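Local coordinates for protein 6-phospho-beta-glucosidase BglT (Thermotoga maritima, PDB 1UP7) that hydrolyses cellobiose 6'-phosphate to glucose 6-phosphate and glucose, using NAD+ and a manganese ion as cofactors, at residues Ala74-Phe79 with Asp306-Glu311; Glu149-Tyr154 with Glu158-Leu163. All coordinates share one frame; numbering follows the deposited sequence.

How the contacts relate
After strands 4-8, 33-37 and 60-63 the chain adds strand 76-79 to the parallel NAD-binding sheet. It crosses through strand 136-139 and helix 144-155 to strand 160-162, and the step from helix 144-155 into strand 160-162 is closed locally by contact 2. The chain then goes on into the C-terminal domain and returns only with helix 296-308, whose end meets strand 76-79 in contact 1. Contact 2 therefore lies wholly within the 226-residue excursion that contact 1 closes. Their centres are 15 Å apart. Both contacts pack against the parallel sheet, and they meet through F79 on F160 and L307 of helix 296-308 on I161.

Contact 1 (Ala74-Phe79 with Asp306-Glu311); sequences AKYVIF and DLETDE
K75 and Y76 reach out from the start of strand 76-79 to meet L307 and E308 at the end of helix 296-308. The lysine carries the charged part of the contact. With CG anti to the backbone N (chi1 -178°), its chain leads away from the strand, bends at chi2 and chi4, and brings NZ to within 2.8 Å of E308 OE2 in a salt bridge. The glutamate comes from the opposite direction. Its CG lies beside the backbone N and the chain folds at chi2 (-66°), which swings the carboxylate from the helix back toward the strand. OE2 is modelled too close to the Y76 hydroxyl, so its exact place, and with it the detail of the salt bridge, is less sure. The strand belongs to the parallel Rossmann-type sheet, where it hydrogen-bonds to strands 4-8 and 136-139, whereas the helix comes from the C-terminal family 4 domain, so the contact ties the two domains together. At the Y76 ring, E308 CD sits in the ring plane at the edge, a placement that shares the uncertainty of OE2, as does the turn of the carboxylate against the ring. CG of the glutamate lies 3.8 Å from Y76 CE2. L307 approaches the tyrosine obliquely with its CB, 4.1 Å from Y76 CE1 and 3.7 Å from Y76 OH. Earlier on the same helix, I304 packs on both Y76 and I78, while E308 also touches V29, in the NAD+-binding part of the chain.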
ATOM      1  N   ALA A  74      10.865 -11.727  35.233  1.00 19.77           N
ATOM      2  CA  ALA A  74      11.383 -12.477  34.102  1.00 19.38           C
ATOM      3  C   ALA A  74      11.745 -11.554  32.943  1.00 19.29           C
ATOM      4  O   ALA A  74      11.043 -10.582  32.657  1.00 19.89           O
ATOM      5  CB  ALA A  74      10.379 -13.534  33.671  1.00 19.01           C
ATOM      6  N   LYS A  75      12.870 -11.833  32.311  1.00 18.96           N
ATOM      7  CA  LYS A  75      13.249 -11.160  31.079  1.00 19.02           C
ATOM      8  C   LYS A  75      12.607 -11.913  29.887  1.00 18.54           C
ATOM      9  O   LYS A  75      12.184 -11.283  28.919  1.00 18.64           O
ATOM     10  CB  LYS A  75      14.782 -11.100  30.973  1.00 19.15           C
ATOM     11  CG  LYS A  75      15.271 -10.361  29.742  1.00 20.66           C
ATOM     12  CD  LYS A  75      16.507  -9.529  30.000  1.00 19.32           C
ATOM     13  CE  LYS A  75      16.802  -8.603  28.793  1.00 18.82           C
ATOM     14  NZ  LYS A  75      18.298  -8.399  28.562  1.00 18.95           N
ATOM     15  N   TYR A  76      12.516 -13.245  29.982  1.00 17.84           N
ATOM     16  CA  TYR A  76      11.831 -14.056  28.952  1.00 17.71           C
ATOM     17  C   TYR A  76      10.761 -14.936  29.564  1.00 17.76           C
ATOM     18  O   TYR A  76      10.952 -15.525  30.640  1.00 18.09           O
ATOM     19  CB  TYR A  76      12.800 -14.916  28.093  1.00 16.56           C
ATOM     20  CG  TYR A  76      13.876 -14.082  27.483  1.00 16.36           C
ATOM     21  CD1 TYR A  76      13.661 -13.407  26.275  1.00 15.12           C
ATOM     22  CD2 TYR A  76      15.089 -13.892  28.156  1.00 16.19           C
ATOM     23  CE1 TYR A  76      14.657 -12.573  25.732  1.00 16.81           C
ATOM     24  CE2 TYR A  76      16.088 -13.066  27.627  1.00 18.14           C
ATOM     25  CZ  TYR A  76      15.863 -12.415  26.408  1.00 18.07           C
ATOM     26  OH  TYR A  76      16.848 -11.615  25.897  1.00 18.49           O
ATOM     27  N   VAL A  77       9.632 -15.019  28.880  1.00 17.51           N
ATOM     28  CA  VAL A  77       8.558 -15.927  29.277  1.00 17.14           C
ATOM     29  C   VAL A  77       8.221 -16.885  28.136  1.00 17.43           C
ATOM     30  O   VAL A  77       7.861 -16.456  27.023  1.00 17.15           O
ATOM     31  CB  VAL A  77       7.298 -15.145  29.801  1.00 16.87           C
ATOM     32  CG1 VAL A  77       6.174 -16.084  30.216  1.00 14.65           C
ATOM     33  CG2 VAL A  77       7.691 -14.244  31.008  1.00 15.88           C
ATOM     34  N   ILE A  78       8.301 -18.184  28.428  1.00 17.35           N
ATOM     35  CA  ILE A  78       8.048 -19.199  27.423  1.00 17.06           C
ATOM     36  C   ILE A  78       6.668 -19.781  27.629  1.00 17.58           C
ATOM     37  O   ILE A  78       6.412 -20.392  28.668  1.00 17.35           O
ATOM     38  CB  ILE A  78       9.159 -20.305  27.433  1.00 17.44           C
ATOM     39  CG1 ILE A  78      10.533 -19.695  27.076  1.00 15.22           C
ATOM     40  CG2 ILE A  78       8.778 -21.487  26.486  1.00 15.77           C
ATOM     41  CD1 ILE A  78      11.711 -20.582  27.400  1.00 15.37           C
ATOM     42  N   PHE A  79       5.781 -19.589  26.634  1.00 17.60           N
ATOM     43  CA  PHE A  79       4.462 -20.229  26.634  1.00 17.40           C
ATOM     44  C   PHE A  79       4.582 -21.600  26.011  1.00 17.85           C
ATOM     45  O   PHE A  79       4.866 -21.723  24.811  1.00 18.19           O
ATOM     46  CB  PHE A  79       3.438 -19.433  25.810  1.00 17.05           C
ATOM     47  CG  PHE A  79       2.889 -18.238  26.505  1.00 15.96           C
ATOM     48  CD1 PHE A  79       3.374 -17.844  27.768  1.00 13.30           C
ATOM     49  CD2 PHE A  79       1.899 -17.478  25.893  1.00 14.85           C
ATOM     50  CE1 PHE A  79       2.873 -16.709  28.402  1.00 13.77           C
ATOM     51  CE2 PHE A  79       1.364 -16.343  26.533  1.00 13.66           C
ATOM     52  CZ  PHE A  79       1.856 -15.964  27.790  1.00 14.08           C
ATOM     53  N   ASP A 306      20.317 -15.108  21.011  1.00 19.14           N
ATOM     54  CA  ASP A 306      20.614 -14.045  20.036  1.00 18.72           C
ATOM     55  C   ASP A 306      19.799 -12.781  20.329  1.00 18.68           C
ATOM     56  O   ASP A 306      20.139 -11.694  19.891  1.00 18.81           O
ATOM     57  CB  ASP A 306      20.447 -14.537  18.590  1.00 18.03           C
ATOM     58  CG  ASP A 306      21.303 -15.744  18.293  1.00 18.44           C
ATOM     59  OD1 ASP A 306      22.346 -15.888  18.967  1.00 20.04           O
ATOM     60  OD2 ASP A 306      21.030 -16.625  17.436  1.00 17.36           O
ATOM     61  N   LEU A 307      18.744 -12.930  21.107  1.00 18.63           N
ATOM     62  CA  LEU A 307      18.025 -11.778  21.661  1.00 18.65           C
ATOM     63  C   LEU A 307      18.842 -11.135  22.776  1.00 19.13           C
ATOM     64  O   LEU A 307      18.721  -9.936  23.018  1.00 19.41           O
ATOM     65  CB  LEU A 307      16.683 -12.230  22.216  1.00 17.98           C
ATOM     66  CG  LEU A 307      15.309 -11.783  21.689  1.00 18.00           C
ATOM     67  CD1 LEU A 307      15.314 -10.861  20.498  1.00 17.52           C
ATOM     68  CD2 LEU A 307      14.482 -12.963  21.424  1.00 16.55           C
ATOM     69  N   GLU A 308      19.694 -11.921  23.431  1.00 19.20           N
ATOM     70  CA  GLU A 308      20.556 -11.410  24.509  1.00 19.61           C
ATOM     71  C   GLU A 308      21.870 -10.778  24.069  1.00 19.30           C
ATOM     72  O   GLU A 308      22.345  -9.902  24.746  1.00 19.85           O
ATOM     73  CB  GLU A 308      20.859 -12.512  25.536  1.00 19.71           C
ATOM     74  CG  GLU A 308      19.732 -12.734  26.509  1.00 19.98           C
ATOM     75  CD  GLU A 308      19.541 -11.523  27.392  1.00 23.40           C
ATOM     76  OE1 GLU A 308      20.438 -11.287  28.235  1.00 23.90           O
ATOM     77  OE2 GLU A 308      18.524 -10.796  27.225  1.00 22.53           O
ATOM     78  N   THR A 309      22.464 -11.227  22.969  1.00 19.17           N
ATOM     79  CA  THR A 309      23.713 -10.622  22.491  1.00 18.57           C
ATOM     80  C   THR A 309      23.439  -9.525  21.463  1.00 18.68           C
ATOM     81  O   THR A 309      22.297  -9.302  21.039  1.00 18.45           O
ATOM     82  CB  THR A 309      24.619 -11.660  21.811  1.00 18.53           C
ATOM     83  OG1 THR A 309      23.933 -12.155  20.646  1.00 18.19           O
ATOM     84  CG2 THR A 309      24.872 -12.865  22.717  1.00 16.07           C
ATOM     85  N   ASP A 310      24.519  -8.899  21.028  1.00 18.41           N
ATOM     86  CA  ASP A 310      24.456  -7.856  20.051  1.00 18.36           C
ATOM     87  C   ASP A 310      25.090  -8.280  18.732  1.00 18.41           C
ATOM     88  O   ASP A 310      25.453  -7.435  17.924  1.00 18.38           O
ATOM     89  CB  ASP A 310      25.087  -6.585  20.666  1.00 18.23           C
ATOM     90  CG  ASP A 310      24.707  -5.328  19.914  1.00 16.89           C
ATOM     91  OD1 ASP A 310      23.501  -5.086  19.703  1.00 14.38           O
ATOM     92  OD2 ASP A 310      25.561  -4.563  19.459  1.00 15.40           O
ATOM     93  N   GLU A 311      25.173  -9.597  18.511  1.00 19.09           N
ATOM     94  CA  GLU A 311      25.778 -10.187  17.313  1.00 19.55           C
ATOM     95  C   GLU A 311      24.956  -9.908  16.051  1.00 18.95           C
ATOM     96  O   GLU A 311      25.498  -9.435  15.051  1.00 18.69           O
ATOM     97  CB  GLU A 311      25.839 -11.680  17.504  1.00 19.88           C
ATOM     98  CG  GLU A 311      27.123 -12.212  18.089  1.00 23.97           C
ATOM     99  CD  GLU A 311      27.473 -13.519  17.410  1.00 28.85           C
ATOM    100  OE1 GLU A 311      26.696 -14.502  17.592  1.00 28.43           O
ATOM    101  OE2 GLU A 311      28.492 -13.548  16.654  1.00 30.60           O
TER

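Contact 2 (Glu149-Tyr154 with Glu158-Leu163); sequences EFVRNY and EKFIGL
R152 on helix 144-155 and E158 just before strand 160-162 have CA atoms 5.8 Å apart; the helix widens to a pi-type turn at 151-154 and gives way within a few residues to the turn that leads into the strand, where K159 centres an inverse gamma turn. V151 meets F160 squarely over a ring face: its CG2 lies 3.7 Å from the F160 ring centroid, 12° off the normal, a CH-pi contact. The other methyl, CG1, anti to the backbone N (chi1 179°), lies over the same face, toward the root of the ring, 3.6 Å from F160 CB. The two side chains cross at about a right angle. This is the second half of a beta-alpha-beta crossover in the Rossmann-type sheet, running from strand 136-139 through the helix to strand 160-162, the outermost strand at that end within this chain. V151 also packs on V122 and V126 of helix 109-131, and F160 on I137 and N139 of the neighbouring strand. R152 is bent at chi2 and chi3, which lays its guanidinium against the E158 carbonyl, with E158 O 3.2 Å from the plane, over one face near the rim. The nearest approach, R152 NE to E158 O, is 3.3 Å but too poorly angled for a hydrogen bond. R152 NH1 donates to a water in the guanidinium plane, 3.0 Å away, and more weakly to T319; the water's link to F160 O is modelled unusually short and is less certain. E158 OE2 stands 4.3 Å from R152 NH2, well out of the guanidinium plane, so any attraction is probably electrostatic, with no N-H aimed at the oxygen.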
ATOM      1  N   GLU A 149      -0.846 -13.732  15.732  1.00 17.63           N
ATOM      2  CA  GLU A 149      -1.706 -12.769  15.041  1.00 17.83           C
ATOM      3  C   GLU A 149      -2.573 -12.058  16.080  1.00 18.00           C
ATOM      4  O   GLU A 149      -2.714 -10.847  16.076  1.00 17.82           O
ATOM      5  CB  GLU A 149      -2.614 -13.453  14.017  1.00 17.06           C
ATOM      6  CG  GLU A 149      -3.661 -12.547  13.348  1.00 17.81           C
ATOM      7  CD  GLU A 149      -3.068 -11.449  12.461  1.00 18.71           C
ATOM      8  OE1 GLU A 149      -2.038 -11.680  11.801  1.00 17.59           O
ATOM      9  OE2 GLU A 149      -3.642 -10.347  12.411  1.00 19.56           O
ATOM     10  N   PHE A 150      -3.149 -12.845  16.975  1.00 17.83           N
ATOM     11  CA  PHE A 150      -4.030 -12.322  17.994  1.00 17.88           C
ATOM     12  C   PHE A 150      -3.312 -11.366  18.967  1.00 18.30           C
ATOM     13  O   PHE A 150      -3.795 -10.237  19.199  1.00 18.16           O
ATOM     14  CB  PHE A 150      -4.677 -13.492  18.726  1.00 17.95           C
ATOM     15  CG  PHE A 150      -5.460 -13.115  19.951  1.00 16.69           C
ATOM     16  CD1 PHE A 150      -6.625 -12.353  19.850  1.00 17.38           C
ATOM     17  CD2 PHE A 150      -5.058 -13.584  21.205  1.00 14.69           C
ATOM     18  CE1 PHE A 150      -7.394 -12.046  20.999  1.00 17.46           C
ATOM     19  CE2 PHE A 150      -5.790 -13.289  22.341  1.00 15.19           C
ATOM     20  CZ  PHE A 150      -6.975 -12.525  22.247  1.00 16.11           C
ATOM     21  N   VAL A 151      -2.168 -11.790  19.507  1.00 17.93           N
ATOM     22  CA  VAL A 151      -1.431 -10.953  20.434  1.00 18.01           C
ATOM     23  C   VAL A 151      -0.828  -9.693  19.794  1.00 18.70           C
ATOM     24  O   VAL A 151      -0.945  -8.593  20.364  1.00 19.08           O
ATOM     25  CB  VAL A 151      -0.325 -11.702  21.179  1.00 18.41           C
ATOM     26  CG1 VAL A 151       0.428 -10.717  22.125  1.00 16.90           C
ATOM     27  CG2 VAL A 151      -0.898 -12.902  21.952  1.00 17.26           C
ATOM     28  N   ARG A 152      -0.205  -9.832  18.632  1.00 18.33           N
ATOM     29  CA  ARG A 152       0.408  -8.670  17.967  1.00 18.61           C
ATOM     30  C   ARG A 152      -0.609  -7.648  17.473  1.00 18.70           C
ATOM     31  O   ARG A 152      -0.405  -6.442  17.635  1.00 18.63           O
ATOM     32  CB  ARG A 152       1.265  -9.114  16.780  1.00 17.42           C
ATOM     33  CG  ARG A 152       2.504  -9.863  17.193  1.00 18.15           C
ATOM     34  CD  ARG A 152       3.455  -9.079  18.078  1.00 17.47           C
ATOM     35  NE  ARG A 152       3.769  -7.765  17.523  1.00 19.16           N
ATOM     36  CZ  ARG A 152       4.750  -7.521  16.653  1.00 19.96           C
ATOM     37  NH1 ARG A 152       5.530  -8.487  16.193  1.00 16.36           N
ATOM     38  NH2 ARG A 152       4.942  -6.293  16.230  1.00 20.59           N
ATOM     39  N   ASN A 153      -1.702  -8.131  16.878  1.00 18.50           N
ATOM     40  CA  ASN A 153      -2.623  -7.243  16.176  1.00 18.68           C
ATOM     41  C   ASN A 153      -3.893  -6.867  16.923  1.00 18.34           C
ATOM     42  O   ASN A 153      -4.566  -5.919  16.558  1.00 18.67           O
ATOM     43  CB  ASN A 153      -2.925  -7.817  14.779  1.00 18.49           C
ATOM     44  CG  ASN A 153      -1.723  -7.695  13.848  1.00 18.10           C
ATOM     45  OD1 ASN A 153      -0.893  -6.800  14.018  1.00 17.25           O
ATOM     46  ND2 ASN A 153      -1.616  -8.599  12.885  1.00 19.13           N
ATOM     47  N   TYR A 154      -4.232  -7.604  17.969  1.00 18.17           N
ATOM     48  CA  TYR A 154      -5.455  -7.314  18.703  1.00 18.24           C
ATOM     49  C   TYR A 154      -5.162  -6.958  20.161  1.00 18.64           C
ATOM     50  O   TYR A 154      -5.708  -5.998  20.654  1.00 18.68           O
ATOM     51  CB  TYR A 154      -6.462  -8.456  18.575  1.00 18.50           C
ATOM     52  CG  TYR A 154      -6.911  -8.667  17.145  1.00 18.31           C
ATOM     53  CD1 TYR A 154      -6.106  -9.373  16.256  1.00 15.10           C
ATOM     54  CD2 TYR A 154      -8.117  -8.102  16.671  1.00 16.42           C
ATOM     55  CE1 TYR A 154      -6.482  -9.557  14.939  1.00 19.45           C
ATOM     56  CE2 TYR A 154      -8.501  -8.277  15.347  1.00 17.64           C
ATOM     57  CZ  TYR A 154      -7.676  -9.008  14.494  1.00 20.86           C
ATOM     58  OH  TYR A 154      -8.029  -9.236  13.202  1.00 23.92           O
ATOM     59  N   GLU A 158       3.827  -5.995  21.677  1.00 19.66           N
ATOM     60  CA  GLU A 158       4.851  -6.107  20.648  1.00 20.82           C
ATOM     61  C   GLU A 158       5.800  -7.294  20.843  1.00 20.32           C
ATOM     62  O   GLU A 158       6.113  -8.007  19.893  1.00 20.84           O
ATOM     63  CB  GLU A 158       5.670  -4.815  20.538  1.00 21.11           C
ATOM     64  CG  GLU A 158       6.755  -4.987  19.478  1.00 26.75           C
ATOM     65  CD  GLU A 158       7.470  -3.710  19.081  1.00 34.30           C
ATOM     66  OE1 GLU A 158       7.707  -2.827  19.959  1.00 34.72           O
ATOM     67  OE2 GLU A 158       7.817  -3.620  17.868  1.00 38.19           O
ATOM     68  N   LYS A 159       6.231  -7.515  22.077  1.00 20.25           N
ATOM     69  CA  LYS A 159       7.232  -8.527  22.389  1.00 20.09           C
ATOM     70  C   LYS A 159       6.630  -9.895  22.597  1.00 19.81           C
ATOM     71  O   LYS A 159       6.809 -10.522  23.653  1.00 19.56           O
ATOM     72  CB  LYS A 159       8.032  -8.115  23.618  1.00 21.14           C
ATOM     73  CG  LYS A 159       9.040  -7.010  23.316  1.00 22.58           C
ATOM     74  CD  LYS A 159       8.839  -5.856  24.197  1.00 26.37           C
ATOM     75  CE  LYS A 159       9.895  -5.821  25.266  1.00 30.18           C
ATOM     76  NZ  LYS A 159       9.574  -6.840  26.280  1.00 31.56           N
ATOM     77  N   PHE A 160       5.926 -10.372  21.571  1.00 19.31           N
ATOM     78  CA  PHE A 160       5.392 -11.714  21.567  1.00 18.67           C
ATOM     79  C   PHE A 160       5.858 -12.378  20.285  1.00 19.28           C
ATOM     80  O   PHE A 160       5.470 -11.979  19.165  1.00 19.52           O
ATOM     81  CB  PHE A 160       3.882 -11.658  21.635  1.00 17.96           C
ATOM     82  CG  PHE A 160       3.213 -13.006  21.795  1.00 18.48           C
ATOM     83  CD1 PHE A 160       3.010 -13.852  20.677  1.00 16.84           C
ATOM     84  CD2 PHE A 160       2.746 -13.427  23.049  1.00 16.92           C
ATOM     85  CE1 PHE A 160       2.365 -15.074  20.815  1.00 16.68           C
ATOM     86  CE2 PHE A 160       2.078 -14.684  23.198  1.00 15.79           C
ATOM     87  CZ  PHE A 160       1.891 -15.494  22.096  1.00 16.11           C
ATOM     88  N   ILE A 161       6.704 -13.388  20.451  1.00 18.82           N
ATOM     89  CA  ILE A 161       7.323 -14.049  19.327  1.00 18.44           C
ATOM     90  C   ILE A 161       6.823 -15.469  19.214  1.00 18.45           C
ATOM     91  O   ILE A 161       7.073 -16.278  20.110  1.00 18.28           O
ATOM     92  CB  ILE A 161       8.860 -14.033  19.480  1.00 18.35           C
ATOM     93  CG1 ILE A 161       9.356 -12.608  19.708  1.00 18.07           C
ATOM     94  CG2 ILE A 161       9.515 -14.665  18.269  1.00 15.80           C
ATOM     95  CD1 ILE A 161      10.895 -12.521  20.014  1.00 16.37           C
ATOM     96  N   GLY A 162       6.139 -15.764  18.114  1.00 18.34           N
ATOM     97  CA  GLY A 162       5.608 -17.092  17.869  1.00 18.64           C
ATOM     98  C   GLY A 162       6.664 -17.966  17.233  1.00 19.12           C
ATOM     99  O   GLY A 162       7.366 -17.557  16.294  1.00 19.29           O
ATOM    100  N   LEU A 163       6.781 -19.174  17.752  1.00 19.46           N
ATOM    101  CA  LEU A 163       7.777 -20.125  17.274  1.00 20.24           C
ATOM    102  C   LEU A 163       7.115 -21.425  16.890  1.00 20.65           C
ATOM    103  O   LEU A 163       6.039 -21.727  17.353  1.00 20.42           O
ATOM    104  CB  LEU A 163       8.768 -20.406  18.380  1.00 20.55           C
ATOM    105  CG  LEU A 163      10.231 -20.211  18.104  1.00 21.81           C
ATOM    106  CD1 LEU A 163      10.467 -18.794  17.628  1.00 21.44           C
ATOM    107  CD2 LEU A 163      10.977 -20.495  19.380  1.00 21.20           C
TER
HETATM  108  O   HOH W   1       5.977 -11.379  16.853  1.00 28.60           O